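Long-range contacts in OmpT protein (Vibrio cholerae serotype O1, PDB 6EHE), which probably forms a general diffusion pore in the outer membrane, a beta-barrel porin through which small solutes and ions pass: residues A138-A143 with N163-F168; F168-N173 with T180-D185; A2-F7 with D35-V40. All blocks are in the same frame, centred on the assembly; numbering follows the deposited sequence.

Contact 1 of 3, residues A138-A143 with N163-F168; sequences AKQELA and NRDKAF. With C8E ((hydroxyethyloxy)tri(ethyloxy)octane), chain E.
Gln-140 lies across the start of the pairing between 138-143 and 163-168, its amide held between two side chains of the opposite segment. Its OE1 accepts a nearly straight bond from Asn-163 ND2 (3.0 Å); the donor keeps to its own amide plane but meets the carbonyl from above, the two amide planes being 49° apart. Gln-140 NE2 donates to Asp-165 OD2 at 2.7 Å, again from above the carboxylate plane, and has a further partner in Leu-107 O. Asn-163 ND2 also donates to Glu-141 O (2.9 Å). Arg-164 N approaches that same oxygen from the opposite face of its plane, with the return bond from Glu-141 N to Arg-164 O, while Leu-142 CD1 packs on Asn-163 CB at 3.5 Å. Beyond it, Ala-143 O lies 3.6 Å from C10 of the detergent C8E.

On the other face of the sheet Glu-141 and Arg-164 run side by side, pointing the same way. The fully extended arginine carries its guanidinium past the carboxylate to a salt bridge with Asp-185. Glu-141 OE1 makes a long salt bridge to Lys-166 NZ (3.8 Å), and Lys-166 CE sits over one guanidinium face. The amide network should fix the rotation of the Gln-140 and Asn-163 side chains, whereas the cluster of opposite charges probably adds a weaker electrostatic hold.

Contact 2 of 3, residues F168-N173 with T180-D185; sequences FKVGSN and TDIKAD
Lys-169 reaches diagonally across to Asp-181, two residues along from its pair Lys-183 on the neighbouring strand; NZ meets OD1 in a salt bridge at 2.5 Å, shorter than usual and probably inexact. The lysine has CG anti to the backbone N (chi1 -166°) and bends at chi2 and chi4, bringing its amine to the carboxylate; the side chains cross at about a right angle. Lys-183 faces the same way; its CD passes the backbone where Phe-168 joins Lys-169, but its end leads away.

Between the Lys-169/Lys-183 and Ser-172/Asp-181 pairs the register slips by one residue: Val-170 and Gly-171 both face Ile-182, a classic beta bulge. Val-170 N donates to Ile-182 O at 2.9 Å. A CB on Gly-171 would be jammed against Val-170 O at these backbone angles. Ile-182 swings CG1 away from its carbonyl carbon (chi1 -50°), so CD1 lies 3.7 Å from Ser-172 O. Its CG2 touches Val-170 CG2 at 3.8 Å, and Val-170 CG1 meets Ala-184 CB.

The segments lie near the turn of hairpin 154-175/178-199, between strands 141-151 and 202-215; Phe-168 packs on Leu-107, and the Asp-185 backbone is hydrogen-bonded to Glu-216, just past strand 202-215.

Contact 3 of 3, residues A2-F7 with D35-V40; sequences AGTVDF and DANYTV
Thr-4 and Asn-37 exchange backbone bonds, Asn-37 N to Thr-4 O and Thr-4 N to Asn-37 O, both 2.9 Å, the first much the straighter. Asp-6 and Asp-35 repeat this exchange two residues along. A water bridges the Thr-4 and Asn-37 side chains and the backbone O of Asp-35: it accepts from Asn-37 ND2 (2.5 Å), donates to Asp-35 O (2.6 Å) and is hydrogen-bonded to Thr-4 OG1 at 2.6 Å. Asn-37 turns its CG beside the backbone N (chi1 -61°), which points ND2 at this water. Asp-35 OD1 accepts from Gln-47 NE2 of strand 44-53, with a weak bond from Asn-37 ND2 as well.

These pairs belong to the antiparallel hairpin of strands 3-17 and 24-39, with which the porin barrel begins. Asp-6 and Phe-7 contribute to a calcium site seen in this protein, unoccupied in this model, and Trp-319 of that site comes within about 7 Å of Asp-6, side chain to side chain.

Toward the N terminus the pairing thins to a weak bond from Thr-39 N to Ala-2 O. Gly-3 CA lies 2.9 Å from Asn-37 O, where a CB would run into that oxygen, so the tight approach depends on glycine. On the face of Val-5, Ala-36 and Tyr-38, Val-5 CG2 and Ala-36 CB make a loose apolar contact at 4.3 Å. Tyr-38 CD1 comes near Ala-2 O, which meets the ring obliquely.

In the fold
From the N terminus, contact 3 comes first, closing the 27 residues between 2-7 and 35-40 and so joining the first two strands of the sixteen-stranded barrel. Contact 1 follows in mid-chain, bringing together 141-151 and 154-175 across 19 intervening residues. Contact 2 then closes the six residues at the end of the 154-175/178-199 hairpin. The three loops lie in series, neither nesting nor crossing. Contacts 1 and 2 share Phe-168 and strand 154-175 and touch directly, tying three consecutive strands together. Contact 3 stands apart, its centre about 33 Å from that of contact 1 and 44 Å from that of contact 2, connected through the common sheet.

Contact 1 of 3, residues A138-A143 with N163-F168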
loop_
_atom_site.group_PDB
_atom_site.type_symbol
_atom_site.label_atom_id
_atom_site.label_comp_id
_atom_site.label_asym_id
_atom_site.label_seq_id
_atom_site.Cartn_x
_atom_site.Cartn_y
_atom_site.Cartn_z
ATOM N N ALA A 138 7.730 15.033 14.070
ATOM C CA ALA A 138 8.196 13.755 13.561
ATOM C C ALA A 138 7.058 12.985 12.915
ATOM O O ALA A 138 7.172 12.542 11.764
ATOM C CB ALA A 138 8.806 12.930 14.694
ATOM N N LYS A 139 5.949 12.835 13.631
ATOM C CA LYS A 139 4.775 12.211 13.042
ATOM C C LYS A 139 4.130 13.177 12.049
ATOM O O LYS A 139 3.924 14.360 12.340
ATOM C CB LYS A 139 3.777 11.788 14.119
ATOM C CG LYS A 139 4.386 10.987 15.271
ATOM C CD LYS A 139 4.400 9.501 15.020
ATOM C CE LYS A 139 5.307 8.774 16.031
ATOM N NZ LYS A 139 6.584 8.224 15.421
ATOM N N GLN A 140 3.858 12.672 10.858
ATOM C CA GLN A 140 3.199 13.433 9.831
ATOM C C GLN A 140 1.734 13.628 10.200
ATOM O O GLN A 140 1.223 13.033 11.149
ATOM C CB GLN A 140 3.317 12.707 8.492
ATOM C CG GLN A 140 4.730 12.255 8.083
ATOM C CD GLN A 140 4.699 11.402 6.790
ATOM O OE1 GLN A 140 3.660 10.818 6.446
ATOM N NE2 GLN A 140 5.826 11.339 6.072
ATOM N N GLU A 141 1.064 14.492 9.447
ATOM C CA GLU A 141 -0.377 14.640 9.525
ATOM C C GLU A 141 -1.003 13.686 8.521
ATOM O O GLU A 141 -0.507 13.539 7.407
ATOM C CB GLU A 141 -0.821 16.079 9.216
ATOM C CG GLU A 141 -0.707 17.076 10.376
ATOM C CD GLU A 141 -0.416 18.530 9.929
ATOM O OE1 GLU A 141 0.481 19.177 10.537
ATOM O OE2 GLU A 141 -1.080 19.021 8.981
ATOM N N LEU A 142 -2.105 13.054 8.909
ATOM C CA LEU A 142 -2.817 12.193 7.985
ATOM C C LEU A 142 -4.301 12.245 8.278
ATOM O O LEU A 142 -4.712 12.153 9.429
ATOM C CB LEU A 142 -2.340 10.753 8.096
ATOM C CG LEU A 142 -2.961 9.849 7.057
ATOM C CD1 LEU A 142 -2.267 10.065 5.702
ATOM C CD2 LEU A 142 -2.837 8.417 7.529
ATOM N N ALA A 143 -5.103 12.321 7.238
ATOM C CA ALA A 143 -6.538 12.246 7.434
ATOM C C ALA A 143 -7.103 11.581 6.198
ATOM O O ALA A 143 -6.819 12.030 5.084
ATOM C CB ALA A 143 -7.168 13.637 7.642
ATOM N N ASN A 163 -2.071 14.125 3.536
ATOM C CA ASN A 163 -0.918 13.617 4.266
ATOM C C ASN A 163 0.157 14.693 4.194
ATOM O O ASN A 163 0.579 15.077 3.101
ATOM C CB ASN A 163 -0.454 12.294 3.620
ATOM C CG ASN A 163 0.830 11.721 4.216
ATOM O OD1 ASN A 163 1.609 11.109 3.493
ATOM N ND2 ASN A 163 1.040 11.875 5.526
ATOM N N ARG A 164 0.588 15.202 5.332
ATOM C CA ARG A 164 1.554 16.288 5.357
ATOM C C ARG A 164 2.792 15.864 6.127
ATOM O O ARG A 164 2.689 15.361 7.250
ATOM C CB ARG A 164 0.953 17.546 5.982
ATOM C CG ARG A 164 1.833 18.791 5.832
ATOM C CD ARG A 164 1.203 20.002 6.521
ATOM N NE ARG A 164 2.061 21.165 6.380
ATOM C CZ ARG A 164 1.844 22.327 6.970
ATOM N NH1 ARG A 164 0.777 22.493 7.731
ATOM N NH2 ARG A 164 2.696 23.325 6.785
ATOM N N ASP A 165 3.959 16.057 5.517
ATOM C CA ASP A 165 5.233 15.880 6.205
ATOM C C ASP A 165 5.921 17.231 6.213
ATOM O O ASP A 165 6.278 17.752 5.155
ATOM C CB ASP A 165 6.106 14.822 5.529
ATOM C CG ASP A 165 7.288 14.384 6.400
ATOM O OD1 ASP A 165 7.757 15.199 7.243
ATOM O OD2 ASP A 165 7.752 13.227 6.231
ATOM N N LYS A 166 6.092 17.794 7.398
ATOM C CA LYS A 166 6.690 19.110 7.569
ATOM C C LYS A 166 8.209 19.089 7.444
ATOM O O LYS A 166 8.829 20.156 7.435
ATOM C CB LYS A 166 6.278 19.704 8.925
ATOM C CG LYS A 166 4.807 20.148 8.982
ATOM C CD LYS A 166 4.481 20.798 10.321
ATOM C CE LYS A 166 3.049 21.278 10.384
ATOM N NZ LYS A 166 2.764 21.930 11.698
ATOM N N ALA A 167 8.806 17.917 7.285
ATOM C CA ALA A 167 10.258 17.750 7.247
ATOM C C ALA A 167 10.587 16.501 6.430
ATOM O O ALA A 167 11.190 15.554 6.908
ATOM C CB ALA A 167 10.827 17.666 8.651
ATOM N N PHE A 168 10.181 16.502 5.168
ATOM C CA PHE A 168 10.344 15.369 4.272
ATOM C C PHE A 168 11.659 15.498 3.520
ATOM O O PHE A 168 11.958 16.573 2.995
ATOM C CB PHE A 168 9.181 15.339 3.281
ATOM C CG PHE A 168 9.194 14.168 2.361
ATOM C CD1 PHE A 168 8.898 12.895 2.840
ATOM C CD2 PHE A 168 9.457 14.338 1.022
ATOM C CE1 PHE A 168 8.883 11.822 1.994
ATOM C CE2 PHE A 168 9.448 13.275 0.172
ATOM C CZ PHE A 168 9.154 12.005 0.651
HETATM C C1 C8E E . -11.458 8.473 13.017
HETATM C C2 C8E E . -11.913 9.110 11.695
HETATM C C3 C8E E . -11.388 10.535 11.494
HETATM C C4 C8E E . -11.044 10.789 10.019
HETATM C C5 C8E E . -11.279 12.224 9.538
HETATM C C6 C8E E . -10.866 12.277 8.071
HETATM C C7 C8E E . -11.803 13.127 7.210
HETATM C C8 C8E E . -11.608 12.811 5.728
HETATM O O9 C8E E . -11.147 13.920 4.980
HETATM C C10 C8E E . -9.744 14.075 5.033
HETATM C C11 C8E E . -9.302 14.993 3.896
HETATM O O12 C8E E . -9.155 16.320 4.356
#

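Contact 2 of 3, residues F168-N173 with T180-D185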
loop_
_atom_site.group_PDB
_atom_site.type_symbol
_atom_site.label_atom_id
_atom_site.label_comp_id
_atom_site.label_asym_id
_atom_site.label_seq_id
_atom_site.Cartn_x
_atom_site.Cartn_y
_atom_site.Cartn_z
ATOM N N PHE A 168 10.181 16.502 5.168
ATOM C CA PHE A 168 10.344 15.369 4.272
ATOM C C PHE A 168 11.659 15.498 3.520
ATOM O O PHE A 168 11.958 16.573 2.995
ATOM C CB PHE A 168 9.181 15.339 3.281
ATOM C CG PHE A 168 9.194 14.168 2.361
ATOM C CD1 PHE A 168 8.898 12.895 2.840
ATOM C CD2 PHE A 168 9.457 14.338 1.022
ATOM C CE1 PHE A 168 8.883 11.822 1.994
ATOM C CE2 PHE A 168 9.448 13.275 0.172
ATOM C CZ PHE A 168 9.154 12.005 0.651
ATOM N N LYS A 169 12.422 14.400 3.434
ATOM C CA LYS A 169 13.728 14.424 2.779
ATOM C C LYS A 169 13.525 14.425 1.272
ATOM O O LYS A 169 13.028 13.445 0.712
ATOM C CB LYS A 169 14.575 13.233 3.208
ATOM C CG LYS A 169 16.055 13.362 2.830
ATOM C CD LYS A 169 16.710 12.019 2.562
ATOM C CE LYS A 169 18.093 12.191 1.937
ATOM N NZ LYS A 169 19.111 12.660 2.927
ATOM N N VAL A 170 13.894 15.521 0.609
ATOM C CA VAL A 170 13.811 15.613 -0.844
ATOM C C VAL A 170 15.171 15.611 -1.505
ATOM O O VAL A 170 15.241 15.705 -2.743
ATOM C CB VAL A 170 13.035 16.862 -1.292
ATOM C CG1 VAL A 170 11.548 16.756 -0.913
ATOM C CG2 VAL A 170 13.708 18.120 -0.732
ATOM N N GLY A 171 16.253 15.546 -0.741
ATOM C CA GLY A 171 17.562 15.529 -1.358
ATOM C C GLY A 171 18.627 15.937 -0.363
ATOM O O GLY A 171 18.409 15.924 0.839
ATOM N N SER A 172 19.773 16.321 -0.903
ATOM C CA SER A 172 20.980 16.451 -0.107
ATOM C C SER A 172 21.733 17.708 -0.504
ATOM O O SER A 172 21.737 18.113 -1.669
ATOM C CB SER A 172 21.880 15.234 -0.282
ATOM O OG SER A 172 23.144 15.500 0.284
ATOM N N ASN A 173 22.405 18.295 0.472
ATOM C CA ASN A 173 23.066 19.582 0.312
ATOM C C ASN A 173 24.509 19.496 0.781
ATOM O O ASN A 173 24.759 19.102 1.922
ATOM C CB ASN A 173 22.336 20.631 1.127
ATOM C CG ASN A 173 22.590 21.999 0.634
ATOM O OD1 ASN A 173 21.914 22.468 -0.276
ATOM N ND2 ASN A 173 23.576 22.665 1.216
ATOM N N THR A 180 24.242 17.941 4.399
ATOM C CA THR A 180 23.041 17.861 5.211
ATOM C C THR A 180 21.829 17.606 4.319
ATOM O O THR A 180 21.811 17.996 3.151
ATOM C CB THR A 180 22.852 19.133 6.012
ATOM O OG1 THR A 180 22.701 20.234 5.115
ATOM C CG2 THR A 180 24.066 19.383 6.887
ATOM N N ASP A 181 20.816 16.934 4.874
ATOM C CA ASP A 181 19.609 16.640 4.106
ATOM C C ASP A 181 18.867 17.920 3.769
ATOM O O ASP A 181 18.794 18.843 4.578
ATOM C CB ASP A 181 18.652 15.731 4.880
ATOM C CG ASP A 181 19.309 14.472 5.391
ATOM O OD1 ASP A 181 20.211 13.945 4.710
ATOM O OD2 ASP A 181 18.906 14.002 6.478
ATOM N N ILE A 182 18.273 17.964 2.586
ATOM C CA ILE A 182 17.265 18.975 2.287
ATOM C C ILE A 182 15.896 18.425 2.675
ATOM O O ILE A 182 15.439 17.416 2.123
ATOM C CB ILE A 182 17.280 19.372 0.809
ATOM C CG1 ILE A 182 18.687 19.716 0.342
ATOM C CG2 ILE A 182 16.367 20.544 0.598
ATOM C CD1 ILE A 182 18.686 20.182 -1.080
ATOM N N LYS A 183 15.253 19.082 3.631
ATOM C CA LYS A 183 13.888 18.787 4.036
ATOM C C LYS A 183 12.946 19.840 3.466
ATOM O O LYS A 183 13.280 21.025 3.419
ATOM C CB LYS A 183 13.769 18.767 5.562
ATOM C CG LYS A 183 14.804 17.882 6.285
ATOM C CD LYS A 183 14.463 16.403 6.173
ATOM C CE LYS A 183 15.345 15.528 7.092
ATOM N NZ LYS A 183 15.179 15.863 8.539
ATOM N N ALA A 184 11.772 19.406 3.024
ATOM C CA ALA A 184 10.715 20.309 2.605
ATOM C C ALA A 184 9.423 19.974 3.348
ATOM O O ALA A 184 9.214 18.846 3.791
ATOM C CB ALA A 184 10.504 20.225 1.090
ATOM N N ASP A 185 8.566 20.969 3.500
ATOM C CA ASP A 185 7.224 20.793 4.042
ATOM C C ASP A 185 6.296 20.506 2.864
ATOM O O ASP A 185 5.992 21.403 2.079
ATOM C CB ASP A 185 6.818 22.052 4.803
ATOM C CG ASP A 185 5.408 21.985 5.401
ATOM O OD1 ASP A 185 5.076 22.854 6.244
ATOM O OD2 ASP A 185 4.628 21.088 5.025
#

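Contact 3 of 3, residues A2-F7 with D35-V40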
loop_
_atom_site.group_PDB
_atom_site.type_symbol
_atom_site.label_atom_id
_atom_site.label_comp_id
_atom_site.label_asym_id
_atom_site.label_seq_id
_atom_site.Cartn_x
_atom_site.Cartn_y
_atom_site.Cartn_z
ATOM N N ALA A 2 -13.527 -17.337 25.084
ATOM C CA ALA A 2 -12.957 -16.334 25.976
ATOM C C ALA A 2 -12.253 -15.257 25.162
ATOM O O ALA A 2 -12.272 -14.068 25.522
ATOM C CB ALA A 2 -11.980 -16.994 26.957
ATOM N N GLY A 3 -11.697 -15.670 24.027
ATOM C CA GLY A 3 -10.819 -14.885 23.199
ATOM C C GLY A 3 -9.808 -15.835 22.599
ATOM O O GLY A 3 -9.720 -16.999 23.001
ATOM N N THR A 4 -9.031 -15.357 21.647
ATOM C CA THR A 4 -8.023 -16.185 21.015
ATOM C C THR A 4 -6.676 -15.502 21.097
ATOM O O THR A 4 -6.590 -14.279 21.193
ATOM C CB THR A 4 -8.368 -16.448 19.547
ATOM O OG1 THR A 4 -8.773 -15.216 18.932
ATOM C CG2 THR A 4 -9.506 -17.450 19.451
ATOM N N VAL A 5 -5.623 -16.301 21.050
ATOM C CA VAL A 5 -4.287 -15.813 20.737
ATOM C C VAL A 5 -3.814 -16.547 19.503
ATOM O O VAL A 5 -3.901 -17.775 19.434
ATOM C CB VAL A 5 -3.311 -16.014 21.901
ATOM C CG1 VAL A 5 -1.972 -15.392 21.551
ATOM C CG2 VAL A 5 -3.903 -15.390 23.162
ATOM N N ASP A 6 -3.338 -15.812 18.517
ATOM C CA ASP A 6 -2.936 -16.421 17.258
ATOM C C ASP A 6 -1.511 -15.980 16.970
ATOM O O ASP A 6 -1.250 -14.788 16.784
ATOM C CB ASP A 6 -3.906 -16.024 16.143
ATOM C CG ASP A 6 -3.442 -16.464 14.762
ATOM O OD1 ASP A 6 -2.946 -17.612 14.610
ATOM O OD2 ASP A 6 -3.599 -15.647 13.814
ATOM N N PHE A 7 -0.578 -16.918 16.997
ATOM C CA PHE A 7 0.729 -16.662 16.417
ATOM C C PHE A 7 0.620 -16.873 14.918
ATOM O O PHE A 7 0.005 -17.844 14.463
ATOM C CB PHE A 7 1.788 -17.576 17.015
ATOM C CG PHE A 7 1.908 -17.437 18.487
ATOM C CD1 PHE A 7 2.862 -16.594 19.038
ATOM C CD2 PHE A 7 1.032 -18.121 19.333
ATOM C CE1 PHE A 7 2.964 -16.451 20.406
ATOM C CE2 PHE A 7 1.120 -17.979 20.709
ATOM C CZ PHE A 7 2.086 -17.140 21.245
ATOM N N ASP A 35 -1.649 -12.029 17.434
ATOM C CA ASP A 35 -2.950 -11.380 17.350
ATOM C C ASP A 35 -3.807 -11.919 18.482
ATOM O O ASP A 35 -4.241 -13.071 18.434
ATOM C CB ASP A 35 -3.593 -11.659 15.997
ATOM C CG ASP A 35 -4.825 -10.835 15.769
ATOM O OD1 ASP A 35 -5.095 -9.944 16.606
ATOM O OD2 ASP A 35 -5.524 -11.076 14.761
ATOM N N ALA A 36 -4.039 -11.121 19.513
ATOM C CA ALA A 36 -4.869 -11.544 20.628
ATOM C C ALA A 36 -6.185 -10.799 20.576
ATOM O O ALA A 36 -6.209 -9.580 20.384
ATOM C CB ALA A 36 -4.196 -11.288 21.969
ATOM N N ASN A 37 -7.267 -11.524 20.769
ATOM C CA ASN A 37 -8.594 -10.943 20.815
ATOM C C ASN A 37 -9.284 -11.427 22.078
ATOM O O ASN A 37 -9.184 -12.600 22.434
ATOM C CB ASN A 37 -9.357 -11.314 19.566
ATOM C CG ASN A 37 -8.673 -10.787 18.314
ATOM O OD1 ASN A 37 -8.860 -9.620 17.943
ATOM N ND2 ASN A 37 -7.858 -11.633 17.673
ATOM N N TYR A 38 -9.944 -10.505 22.763
ATOM C CA TYR A 38 -10.536 -10.739 24.071
ATOM C C TYR A 38 -11.942 -10.186 24.051
ATOM O O TYR A 38 -12.142 -9.028 23.680
ATOM C CB TYR A 38 -9.735 -10.045 25.182
ATOM C CG TYR A 38 -10.282 -10.278 26.571
ATOM C CD1 TYR A 38 -9.993 -11.458 27.252
ATOM C CD2 TYR A 38 -11.082 -9.336 27.198
ATOM C CE1 TYR A 38 -10.484 -11.695 28.498
ATOM C CE2 TYR A 38 -11.582 -9.568 28.457
ATOM C CZ TYR A 38 -11.278 -10.752 29.103
ATOM O OH TYR A 38 -11.754 -11.018 30.367
ATOM N N THR A 39 -12.911 -10.985 24.460
ATOM C CA THR A 39 -14.296 -10.540 24.475
ATOM C C THR A 39 -14.650 -10.061 25.874
ATOM O O THR A 39 -14.468 -10.796 26.849
ATOM C CB THR A 39 -15.210 -11.677 24.034
ATOM O OG1 THR A 39 -14.958 -11.953 22.649
ATOM C CG2 THR A 39 -16.662 -11.295 24.228
ATOM N N VAL A 40 -15.124 -8.827 25.983
ATOM C CA VAL A 40 -15.559 -8.325 27.286
ATOM C C VAL A 40 -17.033 -8.612 27.517
ATOM O O VAL A 40 -17.424 -9.084 28.586
ATOM C CB VAL A 40 -15.252 -6.819 27.423
ATOM C CG1 VAL A 40 -15.615 -6.352 28.815
ATOM C CG2 VAL A 40 -13.780 -6.548 27.132
HETATM O O HOH W 1 -6.738 -13.802 18.035
#